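PDB 4OPC: digeranylgeranylglycerophospholipid reductase from Sulfolobus acidocaldarius, which uses FAD to hydrogenate the double bonds of geranylgeranyl chains, turning unsaturated archaeols into the saturated lipids of archaeal membranes. Local coordinates for residues L33-P39 against E116-T122; D8-G13 against V153-T158; I350-F354 against L410-A414; E382-L386 against M417-K421. All blocks are in the same frame, centred on the assembly; numbering follows the deposited sequence. Where two conformers were deposited one is given.

Contact 1 of 4, residues L33-P39 against E116-T122. With FDA (dihydroflavine-adenine dinucleotide), chain B.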
# COMPACT_ATOMS: atom_id res chain seq x y z
N LEU A 33 -8.47 -8.53 -20.83
CA LEU A 33 -9.69 -8.61 -20.05
C LEU A 33 -9.39 -8.28 -18.60
O LEU A 33 -8.46 -8.84 -18.01
CB LEU A 33 -10.27 -10.03 -20.11
CG LEU A 33 -11.51 -10.29 -19.25
CD1 LEU A 33 -12.68 -9.40 -19.67
CD2 LEU A 33 -11.91 -11.75 -19.29
N LEU A 34 -10.17 -7.38 -18.02
CA LEU A 34 -10.12 -7.16 -16.58
C LEU A 34 -11.44 -7.58 -15.97
O LEU A 34 -12.51 -7.28 -16.51
CB LEU A 34 -9.81 -5.69 -16.25
CG LEU A 34 -9.69 -5.27 -14.78
CD1 LEU A 34 -8.72 -4.10 -14.67
CD2 LEU A 34 -11.03 -4.88 -14.18
N VAL A 35 -11.37 -8.27 -14.84
CA VAL A 35 -12.57 -8.67 -14.12
C VAL A 35 -12.54 -8.13 -12.69
O VAL A 35 -11.46 -7.95 -12.11
CB VAL A 35 -12.74 -10.21 -14.07
CG1 VAL A 35 -12.84 -10.78 -15.50
CG2 VAL A 35 -11.60 -10.88 -13.30
N ASP A 36 -13.70 -7.86 -12.14
CA ASP A 36 -13.80 -7.54 -10.73
C ASP A 36 -15.10 -8.12 -10.18
O ASP A 36 -16.14 -8.06 -10.83
CB ASP A 36 -13.76 -6.03 -10.50
CG ASP A 36 -13.43 -5.67 -9.06
OD1 ASP A 36 -14.29 -5.87 -8.19
OD2 ASP A 36 -12.29 -5.21 -8.81
N SER A 37 -15.03 -8.68 -8.97
CA SER A 37 -16.20 -9.26 -8.32
C SER A 37 -17.30 -8.24 -8.02
O SER A 37 -18.46 -8.61 -7.90
CB SER A 37 -15.79 -9.91 -7.00
OG SER A 37 -14.87 -10.97 -7.22
N LYS A 38 -16.93 -6.97 -7.90
CA LYS A 38 -17.91 -5.93 -7.56
C LYS A 38 -18.70 -5.48 -8.78
O LYS A 38 -18.20 -5.53 -9.89
CB LYS A 38 -17.19 -4.72 -6.97
CG LYS A 38 -16.60 -4.96 -5.60
CD LYS A 38 -15.76 -3.77 -5.13
CE LYS A 38 -15.19 -4.04 -3.74
NZ LYS A 38 -14.48 -2.85 -3.21
N PRO A 39 -19.92 -4.99 -8.56
CA PRO A 39 -20.61 -4.33 -9.67
C PRO A 39 -19.91 -3.02 -9.98
O PRO A 39 -19.29 -2.41 -9.09
CB PRO A 39 -21.99 -4.03 -9.08
CG PRO A 39 -21.77 -3.92 -7.63
CD PRO A 39 -20.68 -4.92 -7.31
N GLU A 116 -11.27 -4.89 -22.31
CA GLU A 116 -12.58 -5.44 -21.99
C GLU A 116 -12.71 -5.57 -20.48
O GLU A 116 -11.76 -5.97 -19.80
CB GLU A 116 -12.77 -6.80 -22.67
CG GLU A 116 -14.18 -7.33 -22.53
CD GLU A 116 -14.46 -8.53 -23.42
OE1 GLU A 116 -13.51 -9.05 -24.05
OE2 GLU A 116 -15.64 -8.93 -23.50
N ILE A 117 -13.88 -5.22 -19.94
CA ILE A 117 -14.13 -5.27 -18.50
C ILE A 117 -15.42 -6.02 -18.19
O ILE A 117 -16.48 -5.67 -18.71
CB ILE A 117 -14.23 -3.87 -17.91
CG1 ILE A 117 -12.94 -3.08 -18.20
CG2 ILE A 117 -14.52 -3.94 -16.39
CD1 ILE A 117 -12.91 -1.70 -17.59
N TRP A 118 -15.32 -7.03 -17.33
CA TRP A 118 -16.50 -7.72 -16.83
C TRP A 118 -16.62 -7.50 -15.33
O TRP A 118 -15.77 -7.96 -14.56
CB TRP A 118 -16.43 -9.23 -17.10
CG TRP A 118 -16.28 -9.64 -18.56
CD1 TRP A 118 -16.41 -8.86 -19.67
CD2 TRP A 118 -15.97 -10.96 -19.02
NE1 TRP A 118 -16.18 -9.60 -20.80
CE2 TRP A 118 -15.90 -10.90 -20.43
CE3 TRP A 118 -15.72 -12.17 -18.39
CZ2 TRP A 118 -15.61 -12.01 -21.21
CZ3 TRP A 118 -15.42 -13.28 -19.16
CH2 TRP A 118 -15.37 -13.19 -20.56
N ASP A 119 -17.65 -6.78 -14.92
CA ASP A 119 -17.94 -6.60 -13.51
C ASP A 119 -18.77 -7.77 -12.99
O ASP A 119 -19.23 -8.63 -13.76
CB ASP A 119 -18.63 -5.24 -13.23
CG ASP A 119 -20.09 -5.20 -13.69
OD1 ASP A 119 -20.46 -5.93 -14.64
OD2 ASP A 119 -20.87 -4.42 -13.13
N LEU A 120 -18.98 -7.79 -11.67
CA LEU A 120 -19.66 -8.90 -10.99
C LEU A 120 -19.10 -10.26 -11.42
O LEU A 120 -19.83 -11.25 -11.51
CB LEU A 120 -21.18 -8.83 -11.20
CG LEU A 120 -22.00 -9.16 -9.94
CD1 LEU A 120 -21.83 -8.09 -8.84
CD2 LEU A 120 -23.47 -9.37 -10.27
N THR A 121 -17.79 -10.29 -11.68
CA THR A 121 -17.14 -11.48 -12.20
C THR A 121 -15.95 -11.85 -11.33
O THR A 121 -15.07 -11.03 -11.12
CB THR A 121 -16.71 -11.29 -13.66
OG1 THR A 121 -17.87 -11.07 -14.46
CG2 THR A 121 -15.99 -12.53 -14.19
N THR A 122 -15.96 -13.07 -10.83
CA THR A 122 -14.91 -13.51 -9.91
C THR A 122 -14.03 -14.57 -10.56
O THR A 122 -14.53 -15.53 -11.16
CB THR A 122 -15.54 -14.10 -8.63
OG1 THR A 122 -16.38 -13.11 -8.02
CG2 THR A 122 -14.47 -14.53 -7.65
PA FDA B . -8.20 -3.16 -3.72
O1A FDA B . -8.55 -3.96 -2.54
O2A FDA B . -8.58 -1.68 -3.72
O5B FDA B . -8.85 -3.82 -5.01
C5B FDA B . -8.87 -5.25 -5.17
C4B FDA B . -10.00 -5.58 -6.10
O4B FDA B . -9.95 -6.98 -6.44
C3B FDA B . -11.40 -5.33 -5.53
O3B FDA B . -12.12 -4.39 -6.34
C2B FDA B . -12.03 -6.73 -5.46
O2B FDA B . -13.43 -6.72 -5.72
C1B FDA B . -11.27 -7.47 -6.55
N9A FDA B . -11.17 -8.92 -6.42
C8A FDA B . -10.62 -9.63 -5.38
N7A FDA B . -10.59 -10.93 -5.57
C5A FDA B . -11.15 -11.08 -6.83
C6A FDA B . -11.36 -12.22 -7.64
N6A FDA B . -10.97 -13.45 -7.31
N1A FDA B . -11.90 -12.02 -8.86
C2A FDA B . -12.25 -10.78 -9.22
N3A FDA B . -12.06 -9.63 -8.56
C4A FDA B . -11.48 -9.85 -7.38
N1 FDA B . -3.67 4.29 0.83
C2 FDA B . -3.40 5.56 0.39
O2 FDA B . -2.68 5.76 -0.58
N3 FDA B . -4.02 6.60 1.05
C4 FDA B . -4.78 6.52 2.19
O4 FDA B . -5.38 7.51 2.59
C4X FDA B . -4.97 5.19 2.64
N5 FDA B . -5.75 4.98 3.75
C5X FDA B . -6.22 3.72 4.03
C6 FDA B . -7.22 3.54 4.97
C7 FDA B . -7.79 2.29 5.21
C7M FDA B . -8.96 2.17 6.14
C8 FDA B . -7.30 1.17 4.51
C8M FDA B . -7.94 -0.18 4.69
C9 FDA B . -6.28 1.35 3.57
C9A FDA B . -5.75 2.61 3.31
N10 FDA B . -4.75 2.83 2.34
C10 FDA B . -4.46 4.11 1.94
C1' FDA B . -4.22 1.72 1.50
C2' FDA B . -4.93 1.68 0.14
O2' FDA B . -6.35 1.82 0.30
C3' FDA B . -4.66 0.35 -0.57
O3' FDA B . -3.26 0.09 -0.50
C4' FDA B . -5.04 0.31 -2.06
O4' FDA B . -6.36 0.80 -2.27
C5' FDA B . -4.91 -1.09 -2.61
O5' FDA B . -5.38 -1.12 -3.98
P FDA B . -5.50 -2.51 -4.74
O1P FDA B . -5.98 -2.21 -6.10
O2P FDA B . -4.24 -3.35 -4.59
O3P FDA B . -6.61 -3.33 -3.91

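Contact 2 of 4, residues D8-G13 against V153-T158. With FDA (dihydroflavine-adenine dinucleotide), chain B.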
# COMPACT_ATOMS: atom_id res chain seq x y z
N ASP A 8 -4.68 -12.07 -24.35
CA ASP A 8 -3.26 -11.87 -24.13
C ASP A 8 -2.98 -11.74 -22.64
O ASP A 8 -2.07 -12.39 -22.12
CB ASP A 8 -2.78 -10.63 -24.87
CG ASP A 8 -2.82 -10.81 -26.36
OD1 ASP A 8 -2.48 -11.92 -26.85
OD2 ASP A 8 -3.20 -9.85 -27.06
N VAL A 9 -3.77 -10.90 -21.97
CA VAL A 9 -3.59 -10.60 -20.55
C VAL A 9 -4.94 -10.66 -19.85
O VAL A 9 -5.95 -10.15 -20.38
CB VAL A 9 -2.99 -9.18 -20.35
CG1 VAL A 9 -2.81 -8.86 -18.88
CG2 VAL A 9 -1.67 -9.05 -21.10
N LEU A 10 -4.97 -11.27 -18.67
CA LEU A 10 -6.13 -11.23 -17.78
C LEU A 10 -5.75 -10.51 -16.50
O LEU A 10 -4.81 -10.93 -15.81
CB LEU A 10 -6.60 -12.65 -17.46
CG LEU A 10 -7.64 -12.78 -16.34
CD1 LEU A 10 -8.96 -12.12 -16.72
CD2 LEU A 10 -7.85 -14.24 -16.01
N ILE A 11 -6.48 -9.44 -16.17
CA ILE A 11 -6.23 -8.68 -14.94
C ILE A 11 -7.34 -9.02 -13.98
O ILE A 11 -8.53 -8.88 -14.31
CB ILE A 11 -6.19 -7.16 -15.20
CG1 ILE A 11 -5.12 -6.84 -16.25
CG2 ILE A 11 -5.91 -6.40 -13.89
CD1 ILE A 11 -5.24 -5.43 -16.84
N ILE A 12 -6.97 -9.50 -12.80
CA ILE A 12 -7.94 -9.91 -11.80
C ILE A 12 -7.96 -8.89 -10.68
O ILE A 12 -7.03 -8.82 -9.86
CB ILE A 12 -7.64 -11.30 -11.23
CG1 ILE A 12 -7.47 -12.32 -12.36
CG2 ILE A 12 -8.74 -11.72 -10.28
CD1 ILE A 12 -7.06 -13.69 -11.86
N GLY A 13 -9.01 -8.07 -10.69
CA GLY A 13 -9.17 -6.98 -9.74
C GLY A 13 -9.02 -5.64 -10.43
O GLY A 13 -8.12 -5.44 -11.25
N VAL A 153 -0.35 -13.93 -19.56
CA VAL A 153 -0.01 -13.42 -18.24
C VAL A 153 -1.29 -13.06 -17.49
O VAL A 153 -2.19 -12.43 -18.05
CB VAL A 153 0.89 -12.15 -18.30
CG1 VAL A 153 1.38 -11.77 -16.90
CG2 VAL A 153 2.08 -12.36 -19.22
N VAL A 154 -1.36 -13.49 -16.24
CA VAL A 154 -2.39 -13.04 -15.31
C VAL A 154 -1.76 -11.95 -14.44
O VAL A 154 -0.65 -12.11 -13.93
CB VAL A 154 -2.87 -14.19 -14.41
CG1 VAL A 154 -3.70 -13.64 -13.24
CG2 VAL A 154 -3.71 -15.18 -15.19
N VAL A 155 -2.46 -10.83 -14.31
CA VAL A 155 -2.07 -9.79 -13.36
C VAL A 155 -2.97 -9.97 -12.15
O VAL A 155 -4.18 -9.80 -12.24
CB VAL A 155 -2.23 -8.38 -13.97
CG1 VAL A 155 -1.95 -7.33 -12.91
CG2 VAL A 155 -1.30 -8.21 -15.16
N GLU A 156 -2.37 -10.38 -11.03
CA GLU A 156 -3.11 -10.65 -9.80
C GLU A 156 -3.17 -9.35 -9.01
O GLU A 156 -2.17 -8.91 -8.43
CB GLU A 156 -2.39 -11.74 -9.00
CG GLU A 156 -3.32 -12.75 -8.32
CD GLU A 156 -3.84 -12.30 -6.95
OE1 GLU A 156 -3.86 -11.09 -6.68
OE2 GLU A 156 -4.29 -13.17 -6.17
N ALA A 157 -4.34 -8.74 -8.99
CA ALA A 157 -4.55 -7.43 -8.39
C ALA A 157 -5.75 -7.50 -7.44
O ALA A 157 -6.58 -6.59 -7.39
CB ALA A 157 -4.77 -6.39 -9.48
N THR A 158 -5.83 -8.60 -6.69
CA THR A 158 -7.01 -8.90 -5.88
C THR A 158 -7.02 -8.23 -4.50
O THR A 158 -7.90 -8.50 -3.67
CB THR A 158 -7.18 -10.42 -5.68
OG1 THR A 158 -6.06 -10.92 -4.95
CG2 THR A 158 -7.32 -11.16 -7.02
PA FDA B . -8.20 -3.16 -3.72
O1A FDA B . -8.55 -3.96 -2.54
O2A FDA B . -8.58 -1.68 -3.72
O5B FDA B . -8.85 -3.82 -5.01
C5B FDA B . -8.87 -5.25 -5.17
C4B FDA B . -10.00 -5.58 -6.10
O4B FDA B . -9.95 -6.98 -6.44
C3B FDA B . -11.40 -5.33 -5.53
O3B FDA B . -12.12 -4.39 -6.34
C2B FDA B . -12.03 -6.73 -5.46
O2B FDA B . -13.43 -6.72 -5.72
C1B FDA B . -11.27 -7.47 -6.55
N9A FDA B . -11.17 -8.92 -6.42
C8A FDA B . -10.62 -9.63 -5.38
N7A FDA B . -10.59 -10.93 -5.57
C5A FDA B . -11.15 -11.08 -6.83
C6A FDA B . -11.36 -12.22 -7.64
N6A FDA B . -10.97 -13.45 -7.31
N1A FDA B . -11.90 -12.02 -8.86
C2A FDA B . -12.25 -10.78 -9.22
N3A FDA B . -12.06 -9.63 -8.56
C4A FDA B . -11.48 -9.85 -7.38
N1 FDA B . -3.67 4.29 0.83
C2 FDA B . -3.40 5.56 0.39
O2 FDA B . -2.68 5.76 -0.58
N3 FDA B . -4.02 6.60 1.05
C4 FDA B . -4.78 6.52 2.19
O4 FDA B . -5.38 7.51 2.59
C4X FDA B . -4.97 5.19 2.64
N5 FDA B . -5.75 4.98 3.75
C5X FDA B . -6.22 3.72 4.03
C6 FDA B . -7.22 3.54 4.97
C7 FDA B . -7.79 2.29 5.21
C7M FDA B . -8.96 2.17 6.14
C8 FDA B . -7.30 1.17 4.51
C8M FDA B . -7.94 -0.18 4.69
C9 FDA B . -6.28 1.35 3.57
C9A FDA B . -5.75 2.61 3.31
N10 FDA B . -4.75 2.83 2.34
C10 FDA B . -4.46 4.11 1.94
C1' FDA B . -4.22 1.72 1.50
C2' FDA B . -4.93 1.68 0.14
O2' FDA B . -6.35 1.82 0.30
C3' FDA B . -4.66 0.35 -0.57
O3' FDA B . -3.26 0.09 -0.50
C4' FDA B . -5.04 0.31 -2.06
O4' FDA B . -6.36 0.80 -2.27
C5' FDA B . -4.91 -1.09 -2.61
O5' FDA B . -5.38 -1.12 -3.98
P FDA B . -5.50 -2.51 -4.74
O1P FDA B . -5.98 -2.21 -6.10
O2P FDA B . -4.24 -3.35 -4.59
O3P FDA B . -6.61 -3.33 -3.91

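Contact 3 of 4, residues I350-F354 against L410-A414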
# COMPACT_ATOMS: atom_id res chain seq x y z
N ILE A 350 11.80 -2.08 8.36
CA ILE A 350 12.65 -2.02 9.56
C ILE A 350 12.23 -0.85 10.45
O ILE A 350 12.03 -1.00 11.67
CB ILE A 350 14.14 -1.85 9.18
CG1 ILE A 350 14.67 -3.11 8.50
CG2 ILE A 350 14.97 -1.53 10.40
CD1 ILE A 350 14.79 -4.31 9.41
N PHE A 351 12.11 0.33 9.86
CA PHE A 351 11.81 1.53 10.63
C PHE A 351 10.46 1.42 11.33
O PHE A 351 10.34 1.75 12.52
CB PHE A 351 11.91 2.77 9.71
CG PHE A 351 11.92 4.08 10.44
CD1 PHE A 351 12.71 4.28 11.56
CD2 PHE A 351 11.18 5.14 9.96
CE1 PHE A 351 12.72 5.51 12.21
CE2 PHE A 351 11.19 6.37 10.61
CZ PHE A 351 11.98 6.55 11.73
N ARG A 352 9.45 0.90 10.63
CA ARG A 352 8.14 0.65 11.23
C ARG A 352 8.20 -0.18 12.51
O ARG A 352 7.51 0.11 13.49
CB ARG A 352 7.22 -0.05 10.21
CG ARG A 352 6.14 -0.91 10.87
CD ARG A 352 5.36 -1.77 9.91
NE ARG A 352 6.03 -3.00 9.50
CZ ARG A 352 5.83 -4.18 10.08
NH1 ARG A 352 5.00 -4.28 11.10
NH2 ARG A 352 6.42 -5.27 9.60
N ARG A 353 9.00 -1.24 12.48
CA ARG A 353 9.09 -2.16 13.62
C ARG A 353 9.60 -1.42 14.85
O ARG A 353 9.11 -1.62 15.96
CB ARG A 353 10.01 -3.32 13.27
CG ARG A 353 9.42 -4.26 12.24
CD ARG A 353 10.49 -5.11 11.58
NE ARG A 353 9.94 -5.71 10.37
CZ ARG A 353 9.76 -7.01 10.17
NH1 ARG A 353 10.13 -7.89 11.09
NH2 ARG A 353 9.23 -7.43 9.04
N PHE A 354 10.58 -0.56 14.64
CA PHE A 354 11.07 0.31 15.69
C PHE A 354 9.97 1.25 16.21
O PHE A 354 9.72 1.32 17.41
CB PHE A 354 12.27 1.08 15.15
CG PHE A 354 12.78 2.18 16.05
CD1 PHE A 354 13.44 1.88 17.23
CD2 PHE A 354 12.61 3.50 15.69
CE1 PHE A 354 13.93 2.91 18.04
CE2 PHE A 354 13.09 4.53 16.49
CZ PHE A 354 13.75 4.23 17.66
N LEU A 410 18.34 4.00 18.03
CA LEU A 410 18.05 4.60 16.73
C LEU A 410 19.23 4.46 15.76
O LEU A 410 19.03 4.29 14.55
CB LEU A 410 17.66 6.07 16.88
CG LEU A 410 17.29 6.75 15.55
CD1 LEU A 410 16.05 6.08 14.97
CD2 LEU A 410 17.06 8.24 15.73
N LYS A 411 20.45 4.55 16.28
CA LYS A 411 21.62 4.39 15.43
C LYS A 411 21.66 3.00 14.81
O LYS A 411 21.92 2.85 13.61
CB LYS A 411 22.89 4.62 16.23
CG LYS A 411 24.16 4.38 15.44
CD LYS A 411 24.22 5.28 14.22
CE LYS A 411 25.59 5.23 13.56
NZ LYS A 411 26.65 5.77 14.45
N ALA A 412 21.41 1.98 15.62
CA ALA A 412 21.36 0.61 15.13
C ALA A 412 20.23 0.42 14.12
O ALA A 412 20.37 -0.34 13.15
CB ALA A 412 21.21 -0.36 16.28
N VAL A 413 19.10 1.08 14.35
CA VAL A 413 17.98 1.02 13.44
C VAL A 413 18.41 1.57 12.08
O VAL A 413 18.16 0.95 11.04
CB VAL A 413 16.79 1.80 13.98
CG1 VAL A 413 15.70 1.88 12.95
CG2 VAL A 413 16.26 1.12 15.23
N ALA A 414 19.09 2.71 12.09
CA ALA A 414 19.59 3.31 10.85
C ALA A 414 20.56 2.38 10.12
O ALA A 414 20.54 2.31 8.89
CB ALA A 414 20.23 4.66 11.13

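Contact 4 of 4, residues E382-L386 against M417-K421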
# COMPACT_ATOMS: atom_id res chain seq x y z
N GLU A 382 10.10 9.22 2.22
CA GLU A 382 10.13 9.30 0.76
C GLU A 382 11.30 8.58 0.09
O GLU A 382 11.20 8.15 -1.05
CB GLU A 382 10.08 10.76 0.31
CG GLU A 382 8.76 11.45 0.65
CD GLU A 382 8.58 12.76 -0.10
OE1 GLU A 382 9.59 13.38 -0.48
OE2 GLU A 382 7.41 13.16 -0.31
N LYS A 383 12.41 8.43 0.81
CA LYS A 383 13.57 7.75 0.23
C LYS A 383 13.95 6.49 1.00
O LYS A 383 14.70 5.65 0.50
CB LYS A 383 14.75 8.71 0.12
CG LYS A 383 14.43 9.98 -0.64
CD LYS A 383 15.69 10.74 -1.00
CE LYS A 383 15.35 12.06 -1.68
NZ LYS A 383 16.58 12.80 -2.08
N GLY A 384 13.42 6.35 2.21
CA GLY A 384 13.75 5.23 3.07
C GLY A 384 15.13 5.35 3.69
O GLY A 384 15.72 4.37 4.12
N ASP A 385 15.64 6.57 3.73
CA ASP A 385 16.98 6.80 4.26
C ASP A 385 16.95 7.48 5.61
O ASP A 385 16.23 8.45 5.83
CB ASP A 385 17.80 7.64 3.28
CG ASP A 385 18.11 6.90 2.01
OD1 ASP A 385 18.13 5.65 2.03
OD2 ASP A 385 18.35 7.56 0.98
N LEU A 386 17.73 6.94 6.53
CA LEU A 386 17.96 7.58 7.81
C LEU A 386 19.47 7.64 7.94
O LEU A 386 20.11 6.66 8.30
CB LEU A 386 17.35 6.75 8.94
CG LEU A 386 17.64 7.24 10.36
CD1 LEU A 386 17.20 8.68 10.52
CD2 LEU A 386 16.94 6.34 11.37
N MET A 417 18.48 -0.38 8.51
CA MET A 417 17.82 0.19 7.33
C MET A 417 18.75 0.27 6.13
O MET A 417 18.38 -0.14 5.03
CB MET A 417 17.24 1.57 7.64
CG MET A 417 16.09 1.55 8.65
SD MET A 417 15.58 3.18 9.21
CE MET A 417 15.00 3.93 7.69
N LYS A 418 19.95 0.79 6.34
CA LYS A 418 20.93 0.89 5.28
C LYS A 418 21.28 -0.50 4.74
O LYS A 418 21.36 -0.70 3.53
CB LYS A 418 22.19 1.60 5.80
CG LYS A 418 23.32 1.72 4.79
CD LYS A 418 24.44 2.59 5.35
CE LYS A 418 25.67 2.57 4.44
NZ LYS A 418 25.32 2.88 3.03
N LYS A 419 21.44 -1.46 5.64
CA LYS A 419 21.78 -2.82 5.27
C LYS A 419 20.71 -3.47 4.40
O LYS A 419 21.01 -4.08 3.37
CB LYS A 419 22.02 -3.68 6.51
CG LYS A 419 22.33 -5.13 6.17
CD LYS A 419 23.08 -5.83 7.29
CE LYS A 419 23.58 -7.20 6.82
NZ LYS A 419 24.33 -7.92 7.89
N ILE A 420 19.45 -3.37 4.81
CA ILE A 420 18.39 -3.96 4.01
C ILE A 420 18.22 -3.21 2.68
O ILE A 420 17.99 -3.84 1.65
CB ILE A 420 17.08 -4.12 4.82
CG1 ILE A 420 16.20 -5.21 4.21
CG2 ILE A 420 16.33 -2.79 4.93
CD1 ILE A 420 14.96 -5.52 5.04
N LYS A 421 18.41 -1.89 2.69
CA LYS A 421 18.27 -1.13 1.45
C LYS A 421 19.30 -1.60 0.44
O LYS A 421 18.97 -1.80 -0.74
CB LYS A 421 18.43 0.37 1.70
CG LYS A 421 18.02 1.23 0.50
CD LYS A 421 16.80 2.07 0.80
CE LYS A 421 16.51 3.06 -0.30
NZ LYS A 421 17.61 4.06 -0.45

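Contact 1 of 4, residues L33-P39 against E116-T122
L33 presses its CD1 methyl squarely onto the indole of W118, and this is the tightly packed part of the contact. With CG of L33 anti to the backbone N (chi1 176°), both methyls reach the ring: CD1 lies 3.5 Å from the centroid of the five-membered ring of W118, only 4° off the ring normal, a clear CH-pi contact, and CD2 covers the six-membered ring. In the conformer given, W118 NE1 donates in its ring plane to OE2 of E116, from above the carboxylate plane; Y7 OH bonds OE1. Backbone bonds join the strands, L34 N to E116 O (2.8 Å) and W118 N to L34 O (2.9 Å). Beyond V35 comes a looser, polar end, where S37, K38, P39, L120 and T122 are partly exposed. There S37 OG and T122 OG1 share a 2.7 Å hydrogen bond, and L120 N bonds to K38 O. Buried D36, an established FAD-binding residue, accepts O2B on OD1 and O3B on OD2 (2.6 Å), an acidic residue ending strand 32-35 where Rossmann-type FAD proteins bind the ribose. Its OD1 also takes K38 N, closing an Asx turn. Strand 116-118 is an edge strand beside 32-35; helix 99-112 covers L34 and I117, strands 132-140 and 145-150 L33 and W118.

Contact 2 of 4, residues D8-G13 against V153-T158
D8 opens the pairing with a weak bond, its O accepting V153 N at 3.4 Å, while its carboxylate turns elsewhere, to the backbone N of K31. V9 follows, with CG1 set anti to its backbone N (chi1 180°), which brings that methyl to CG2 of V155 at 4.1 Å. L10 bonds through both its N and its O: the N donates to V153 O, and the O receives V155 N at 2.8 Å. I11 runs alongside V155, the two side chains pointing the same way on the face that also carries V9. I12 makes several contacts. Its N bonds to V155 O (2.9 Å), its CD1 packs on CG1 of V154, and its CG2 lies 3.6 Å from CG2 of T158 and 3.5 Å from the adenine N1A of the flavin cofactor. I12 O then takes A157 N. G13, with no side chain, brings its CA close to A157 O and within 3.4 Å of the ribose oxygen O4B; this glycine opens a GxGxxG sequence consistent with the dinucleotide-binding turn of Rossmann folds. In segment 153-158, E156 OE1 receives both OG1 and N of T158 from one face of its carboxylate, and S290 OG bonds to it as well, fixing the turn whose T158 CB borders the adenine. The two strands are central in the mostly parallel sheet, with 32-35 flanking 9-12 and 284-286 flanking 153-156; helix 302-322 covers V9 and V155, while strand 132-140 lies against L10 and V154.

Contact 3 of 4, residues I350-F354 against L410-A414
V413 pushes its two methyls between F351 and F354 in an antiparallel helix-helix packing, with the short segments of helices 332-357 and 410-425 running at 159° to each other. The axes stay 10.3 Å apart at closest approach, a spacing that large side chains bridge. Each phenylalanine has its CG anti to the backbone N, F354 at chi1 172° and F351 at -167°, and both rings thereby extend toward the partner helix. They receive it differently. F351 offers its edge: CG1 of V413 and CD1 of L410 both lie near the plane of the ring, the valine methyl 4.1 Å from CD1 of F351. The F354 ring is approached obliquely by the other valine methyl and by the same leucine branch, with CD1 of L410 3.7 Å from CE2 of F354. Valine and leucine both cross the F354 side chain at about a right angle, and they meet different atoms of the ring, V413 at CD1 and L410 at CE2. I350 joins more loosely, CG2 in the conformer given standing 4.1 Å from the carbonyl O of V413.

All five touching residues are buried and apolar, giving a patch of helical core beside the lipid site: F354 comes within about 4 Å of the bound phospholipid. Helix 434-452 closes over part of it, F448 touching both I350 and V413, and helix 388-397 covers L410. The tightest approach is that of CG2 of V413, 3.5 Å from CD1 of F354.

Contact 4 of 4, residues E382-L386 against M417-K421
The turn that ends helix 374-383 meets the side of helix 410-425 here, with K421 and M417, one helical turn apart, reaching across to it. G384 is the first residue to leave the helix, and its positive phi swings the chain over into D385 and L386. K421 arrives with CG anti to its backbone N (chi1 -169°), and bends farther out bring its amine to the turn. There NZ forms a salt bridge with OD1 of D385 at 3.0 Å, meeting the oxygen on its syn side, 22° out of the carboxylate plane; the two side chains cross at about a right angle. Behind the amine, CE of K421 rests 3.3 Å from the carbonyl O of K383, a neighbour consistent with further electrostatic attraction at the C-terminal end of the helix.

On the buried flank, M417 curls at its third torsion (63°) and lays CE 3.9 Å from CB of L386. The same methyl stands 3.7 Å from G384 O, an oxygen that accepts a hydrogen bond from OG of S347 in helix 332-357. That helix also supplies I350 and F351 to the surroundings of M417. The chemistry is therefore split: an apolar thioether fills the inner side, while a single charge pair, partly exposed and probably weakened by solvent, ties the outer side of the turn to the helix.

The four contacts form two pairs that lie far apart, one at the cofactor's adenosine half, the other near the bound lipid. Contacts 1 and 2 belong to one sheet, their centres 11 Å apart, and both touch the adenosine half of the reduced FAD; L33 O to I11 N and V35 O to G13 N, each 2.8 Å, are probable hydrogen bonds joining them. Contacts 3 and 4, with centres 10 Å apart, share helix 410-425 and pack through F351 CB on M417 SD (3.7 Å). Contact 3 lies beside the bound phospholipid, whereas L386 of contact 4 is about 7 Å from it. Centres of contacts 1 and 3 are 42 Å apart.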